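Local coordinates for microcin B17-processing protein McbD (Escherichia coli, PDB 6GRI) that is needed to process the inactive microcin B17 precursor into the active peptide, as a YcaO-family protein assembled with McbB and McbC, at residues Asn25-Ser30 with Ile195-Glu200; Phe114-Leu119 with Asn326-Leu331. The protein carries 1 engineered substitution. One frame throughout, in Å; residues are numbered along the deposited sequence.

Overall arrangement
Both contacts lie toward the outside of the chain, with centres 35 Å apart and nearest atoms about 22 Å apart, and they share no helix or strand. Interaction 1 joins the lead-in to strand 28-33 with the start of helix 196-208. It is partly buried and mixed in character, with a carboxylate, a backbone carbonyl, an imidazole and a methionine methyl in play, and the carboxylate also meets a McbC chain. Interaction 2 is buried and apolar. It sets a turn after strand 108-115, its backbone tied by an asparagine, against leucines of helix 327-334, and McbB touches it. Each contact thus brings a turn or loop next to a strand up to the first turns of a helix.

Interaction 1. Residues Asn25-Ser30 with Ile195-Glu200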
loop_
_atom_site.group_PDB
_atom_site.type_symbol
_atom_site.label_atom_id
_atom_site.label_comp_id
_atom_site.label_asym_id
_atom_site.label_seq_id
_atom_site.Cartn_x
_atom_site.Cartn_y
_atom_site.Cartn_z
ATOM N N ASN D 25 24.796 -15.138 5.183
ATOM C CA ASN D 25 25.433 -16.458 5.257
ATOM C C ASN D 25 25.366 -17.126 6.624
ATOM O O ASN D 25 25.855 -18.244 6.756
ATOM C CB ASN D 25 26.907 -16.368 4.848
ATOM C CG ASN D 25 27.081 -15.939 3.416
ATOM O OD1 ASN D 25 26.536 -16.557 2.508
ATOM N ND2 ASN D 25 27.848 -14.880 3.204
ATOM N N MET D 26 24.820 -16.453 7.644
ATOM C CA MET D 26 24.611 -17.095 8.954
ATOM C C MET D 26 23.313 -17.863 8.873
ATOM O O MET D 26 22.436 -17.457 8.140
ATOM C CB MET D 26 24.548 -16.079 10.106
ATOM C CG MET D 26 25.897 -15.673 10.690
ATOM S SD MET D 26 26.844 -17.019 11.449
ATOM C CE MET D 26 27.777 -17.669 10.072
ATOM N N PRO D 27 23.177 -18.973 9.623
ATOM C CA PRO D 27 21.916 -19.706 9.508
ATOM C C PRO D 27 20.708 -18.944 10.086
ATOM O O PRO D 27 20.871 -18.023 10.901
ATOM C CB PRO D 27 22.171 -21.003 10.290
ATOM C CG PRO D 27 23.617 -20.986 10.653
ATOM C CD PRO D 27 24.045 -19.558 10.658
ATOM N N THR D 28 19.520 -19.322 9.617
ATOM C CA THR D 28 18.268 -18.849 10.163
ATOM C C THR D 28 17.979 -19.663 11.423
ATOM O O THR D 28 18.120 -20.875 11.415
ATOM C CB THR D 28 17.118 -19.056 9.162
ATOM O OG1 THR D 28 17.328 -18.244 8.001
ATOM C CG2 THR D 28 15.781 -18.707 9.780
ATOM N N PHE D 29 17.566 -18.975 12.486
ATOM C CA PHE D 29 17.170 -19.570 13.756
ATOM C C PHE D 29 15.672 -19.289 13.925
ATOM O O PHE D 29 15.265 -18.143 14.035
ATOM C CB PHE D 29 17.995 -18.924 14.875
ATOM C CG PHE D 29 17.667 -19.413 16.255
ATOM C CD1 PHE D 29 18.326 -20.515 16.794
ATOM C CD2 PHE D 29 16.721 -18.743 17.040
ATOM C CE1 PHE D 29 18.026 -20.961 18.076
ATOM C CE2 PHE D 29 16.410 -19.188 18.322
ATOM C CZ PHE D 29 17.064 -20.300 18.841
ATOM N N SER D 30 14.849 -20.329 13.898
ATOM C CA SER D 30 13.415 -20.191 14.170
ATOM C C SER D 30 13.097 -20.798 15.538
ATOM O O SER D 30 13.745 -21.764 15.970
ATOM C CB SER D 30 12.597 -20.851 13.065
ATOM O OG SER D 30 12.924 -20.289 11.802
ATOM N N ILE D 195 30.413 -25.164 1.847
ATOM C CA ILE D 195 29.078 -24.680 2.169
ATOM C C ILE D 195 29.259 -23.415 3.005
ATOM O O ILE D 195 29.826 -23.472 4.096
ATOM C CB ILE D 195 28.284 -25.739 2.979
ATOM C CG1 ILE D 195 28.333 -27.126 2.303
ATOM C CG2 ILE D 195 26.851 -25.274 3.227
ATOM C CD1 ILE D 195 27.909 -27.130 0.850
ATOM N N ASN D 196 28.773 -22.283 2.504
ATOM C CA ASN D 196 29.092 -20.975 3.097
ATOM C C ASN D 196 28.669 -20.820 4.551
ATOM O O ASN D 196 29.445 -20.306 5.353
ATOM C CB ASN D 196 28.504 -19.827 2.269
ATOM C CG ASN D 196 29.217 -19.638 0.946
ATOM O OD1 ASN D 196 28.583 -19.589 -0.104
ATOM N ND2 ASN D 196 30.546 -19.541 0.988
ATOM N N HIS D 197 27.464 -21.263 4.900
ATOM C CA HIS D 197 27.011 -21.130 6.285
ATOM C C HIS D 197 27.675 -22.089 7.268
ATOM O O HIS D 197 27.682 -21.824 8.467
ATOM C CB HIS D 197 25.497 -21.216 6.387
ATOM C CG HIS D 197 24.944 -22.593 6.249
ATOM N ND1 HIS D 197 24.876 -23.247 5.039
ATOM C CD2 HIS D 197 24.380 -23.418 7.161
ATOM C CE1 HIS D 197 24.315 -24.430 5.216
ATOM N NE2 HIS D 197 24.004 -24.558 6.495
ATOM N N ILE D 198 28.245 -23.182 6.760
ATOM C CA ILE D 198 29.021 -24.113 7.575
ATOM C C ILE D 198 30.437 -23.585 7.737
ATOM O O ILE D 198 30.971 -23.550 8.848
ATOM C CB ILE D 198 29.021 -25.526 6.956
ATOM C CG1 ILE D 198 27.571 -26.041 6.804
ATOM C CG2 ILE D 198 29.878 -26.493 7.781
ATOM C CD1 ILE D 198 26.714 -26.014 8.062
ATOM N N ASP D 199 31.044 -23.169 6.632
ATOM C CA ASP D 199 32.384 -22.596 6.684
ATOM C C ASP D 199 32.437 -21.322 7.510
ATOM O O ASP D 199 33.394 -21.125 8.260
ATOM C CB ASP D 199 32.938 -22.357 5.275
ATOM C CG ASP D 199 33.352 -23.652 4.587
ATOM O OD1 ASP D 199 33.985 -24.513 5.250
ATOM O OD2 ASP D 199 33.049 -23.809 3.383
ATOM N N GLU D 200 31.407 -20.482 7.396
ATOM C CA GLU D 200 31.346 -19.232 8.161
ATOM C C GLU D 200 31.317 -19.522 9.676
ATOM O O GLU D 200 32.039 -18.886 10.456
ATOM C CB GLU D 200 30.135 -18.386 7.740
ATOM C CG GLU D 200 30.282 -16.883 7.990
ATOM C CD GLU D 200 30.556 -16.101 6.723
ATOM O OE1 GLU D 200 31.471 -16.488 5.960
ATOM O OE2 GLU D 200 29.842 -15.102 6.488
#
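Glu200 OE2 meets Asn25 at CB, 3.6 Å away, while polar groups outside the two segments hold it: a hydrogen bond from Asn23 ND2 and a salt bridge to Arg63 of a McbC chain. The Asn25 amide stands almost upright to the carboxylate, the planes 82° apart. Asn25 OD1 reaches one turn back along the same side of the helix, 3.8 Å from Asn196 CB. Asn25 O points at His197, where CA lies 3.1 Å from it in a CA-H...O contact, angle at H 126°.

Met26 leaves its backbone facing away from the helix, but bends at chi2 (-62°) and chi3 bring the methyl back. The Met26 and Glu200 side chains then cross at about a right angle, with Met26 CE over the aliphatic part, 3.4 Å from Glu200 CG. Farther along, Pro27 CG approaches the His197 ring at its edge, 4.3 Å from CD2, while Ile198 CG1 lies over one ring face toward its rim.

The contact therefore packs the loop entering strand 28-33, a strand of the four-stranded antiparallel sheet, against the first turn of helix 196-208; helix 251-274 backs both, with Trp263 on Pro27 and Val260 on Ile198.

Interaction 2. Residues Phe114-Leu119 with Asn326-Leu331; sequences FNLFSL and NLLNYL
Phe117 presents the rim of its ring, rather than a face, to the start of helix 327-334. Leu331 CB sits at the ring edge near its plane, 3.8 Å from CZ, and the two side chains cross at about a right angle. Next along the rim, CE1 comes within 4.1 Å of Leu328 CB, and Leu328 O reaches the same part of the ring obliquely. The CB of Phe117 does not aim at the helix; with chi1 at -51° its CG lies beside the backbone N, and the ring extends outward until its far end arrives there. One face of the ring is backed from within the turn by Leu116 CB, over the ring centre.

Leu116 makes the second line of contact. Its CG is anti to the backbone N (chi1 -174°), which carries the branch out to the helix. Leu116 CD2 touches Leu328 CD2 at 4.0 Å and Leu331 CD1 at 4.2 Å; the Leu116 side chain as a whole runs at a slant to each. Leu165 of helix 157-180 packs on the same two leucines, and Arg23 of McbB both packs on Leu328 and donates to Leu116 O.

The backbone carrying Leu116 and Phe117 is held by Asn115 OD1, which accepts from Ser118 N at 2.9 Å, nearly straight at 167°, and also from Phe117 N, which lies above the amide plane. On the other side Asn326 OD1 accepts from Asn329 N, 3.0 Å away, as the N-cap of the helix.

The arrangement is an Asx turn with an Asx motif, set in the hairpin connection between antiparallel strands 108-115 and 121-125 of the YcaO domain, with its hydrophobic tip packed against an N-capped helix.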
loop_
_atom_site.group_PDB
_atom_site.type_symbol
_atom_site.label_atom_id
_atom_site.label_comp_id
_atom_site.label_asym_id
_atom_site.label_seq_id
_atom_site.Cartn_x
_atom_site.Cartn_y
_atom_site.Cartn_z
ATOM N N PHE D 114 6.094 -51.710 17.485
ATOM C CA PHE D 114 6.397 -52.821 16.592
ATOM C C PHE D 114 7.894 -53.037 16.547
ATOM O O PHE D 114 8.669 -52.101 16.778
ATOM C CB PHE D 114 5.785 -52.629 15.187
ATOM C CG PHE D 114 6.332 -51.456 14.403
ATOM C CD1 PHE D 114 7.420 -51.613 13.551
ATOM C CD2 PHE D 114 5.723 -50.211 14.475
ATOM C CE1 PHE D 114 7.900 -50.547 12.806
ATOM C CE2 PHE D 114 6.199 -49.135 13.736
ATOM C CZ PHE D 114 7.287 -49.302 12.897
ATOM N N ASN D 115 8.286 -54.281 16.284
ATOM C CA ASN D 115 9.697 -54.670 16.224
ATOM C C ASN D 115 10.326 -54.096 14.961
ATOM O O ASN D 115 9.817 -54.301 13.853
ATOM C CB ASN D 115 9.850 -56.200 16.254
ATOM C CG ASN D 115 11.301 -56.644 16.279
ATOM O OD1 ASN D 115 11.945 -56.776 15.236
ATOM N ND2 ASN D 115 11.826 -56.867 17.473
ATOM N N LEU D 116 11.441 -53.393 15.141
ATOM C CA LEU D 116 12.135 -52.713 14.045
ATOM C C LEU D 116 12.443 -53.665 12.897
ATOM O O LEU D 116 12.384 -53.268 11.744
ATOM C CB LEU D 116 13.439 -52.082 14.555
ATOM C CG LEU D 116 14.270 -51.192 13.625
ATOM C CD1 LEU D 116 13.524 -49.910 13.290
ATOM C CD2 LEU D 116 15.621 -50.864 14.252
ATOM N N PHE D 117 12.746 -54.923 13.215
ATOM C CA PHE D 117 13.236 -55.876 12.217
ATOM C C PHE D 117 12.137 -56.754 11.614
ATOM O O PHE D 117 12.030 -56.859 10.395
ATOM C CB PHE D 117 14.361 -56.717 12.834
ATOM C CG PHE D 117 15.435 -55.883 13.484
ATOM C CD1 PHE D 117 16.193 -54.993 12.727
ATOM C CD2 PHE D 117 15.671 -55.953 14.854
ATOM C CE1 PHE D 117 17.169 -54.200 13.316
ATOM C CE2 PHE D 117 16.661 -55.170 15.447
ATOM C CZ PHE D 117 17.409 -54.292 14.676
ATOM N N SER D 118 11.315 -57.360 12.463
ATOM C CA SER D 118 10.316 -58.333 12.024
ATOM C C SER D 118 8.959 -57.730 11.717
ATOM O O SER D 118 8.102 -58.415 11.156
ATOM C CB SER D 118 10.129 -59.398 13.103
ATOM O OG SER D 118 9.354 -58.903 14.183
ATOM N N LEU D 119 8.754 -56.478 12.138
ATOM C CA LEU D 119 7.448 -55.818 12.125
ATOM C C LEU D 119 6.341 -56.486 12.967
ATOM O O LEU D 119 5.164 -56.166 12.785
ATOM C CB LEU D 119 6.974 -55.616 10.684
ATOM C CG LEU D 119 7.973 -54.981 9.713
ATOM C CD1 LEU D 119 7.250 -54.573 8.441
ATOM C CD2 LEU D 119 8.675 -53.777 10.319
ATOM N N ASN D 326 24.271 -51.849 5.742
ATOM C CA ASN D 326 22.872 -51.760 6.118
ATOM C C ASN D 326 22.776 -51.546 7.621
ATOM O O ASN D 326 23.232 -52.395 8.384
ATOM C CB ASN D 326 22.176 -53.050 5.711
ATOM C CG ASN D 326 20.676 -52.986 5.880
ATOM O OD1 ASN D 326 20.103 -53.731 6.674
ATOM N ND2 ASN D 326 20.029 -52.089 5.133
ATOM N N LEU D 327 22.174 -50.425 8.044
ATOM C CA LEU D 327 22.108 -50.084 9.469
ATOM C C LEU D 327 21.247 -51.039 10.284
ATOM O O LEU D 327 21.562 -51.307 11.441
ATOM C CB LEU D 327 21.622 -48.655 9.685
ATOM C CG LEU D 327 21.521 -48.183 11.148
ATOM C CD1 LEU D 327 22.868 -48.250 11.865
ATOM C CD2 LEU D 327 20.948 -46.781 11.214
ATOM N N LEU D 328 20.173 -51.551 9.693
ATOM C CA LEU D 328 19.295 -52.504 10.384
ATOM C C LEU D 328 19.970 -53.862 10.579
ATOM O O LEU D 328 19.811 -54.495 11.630
ATOM C CB LEU D 328 17.970 -52.669 9.631
ATOM C CG LEU D 328 17.138 -51.401 9.385
ATOM C CD1 LEU D 328 15.710 -51.778 9.017
ATOM C CD2 LEU D 328 17.140 -50.471 10.590
ATOM N N ASN D 329 20.727 -54.311 9.576
ATOM C CA ASN D 329 21.478 -55.552 9.716
ATOM C C ASN D 329 22.488 -55.381 10.848
ATOM O O ASN D 329 22.587 -56.251 11.708
ATOM C CB ASN D 329 22.167 -55.970 8.404
ATOM C CG ASN D 329 21.190 -56.511 7.355
ATOM O OD1 ASN D 329 20.289 -57.292 7.661
ATOM N ND2 ASN D 329 21.385 -56.110 6.105
ATOM N N TYR D 330 23.192 -54.248 10.877
ATOM C CA TYR D 330 24.192 -54.010 11.920
ATOM C C TYR D 330 23.527 -54.040 13.281
ATOM O O TYR D 330 23.952 -54.796 14.155
ATOM C CB TYR D 330 24.936 -52.689 11.716
ATOM C CG TYR D 330 25.794 -52.260 12.898
ATOM C CD1 TYR D 330 27.104 -52.719 13.052
ATOM C CD2 TYR D 330 25.289 -51.369 13.862
ATOM C CE1 TYR D 330 27.883 -52.316 14.136
ATOM C CE2 TYR D 330 26.053 -50.963 14.951
ATOM C CZ TYR D 330 27.347 -51.433 15.088
ATOM O OH TYR D 330 28.087 -51.006 16.171
ATOM N N LEU D 331 22.478 -53.237 13.446
ATOM C CA LEU D 331 21.749 -53.184 14.712
ATOM C C LEU D 331 21.220 -54.562 15.148
ATOM O O LEU D 331 21.312 -54.902 16.335
ATOM C CB LEU D 331 20.589 -52.166 14.648
ATOM C CG LEU D 331 20.931 -50.668 14.638
ATOM C CD1 LEU D 331 19.665 -49.838 14.607
ATOM C CD2 LEU D 331 21.796 -50.263 15.825
#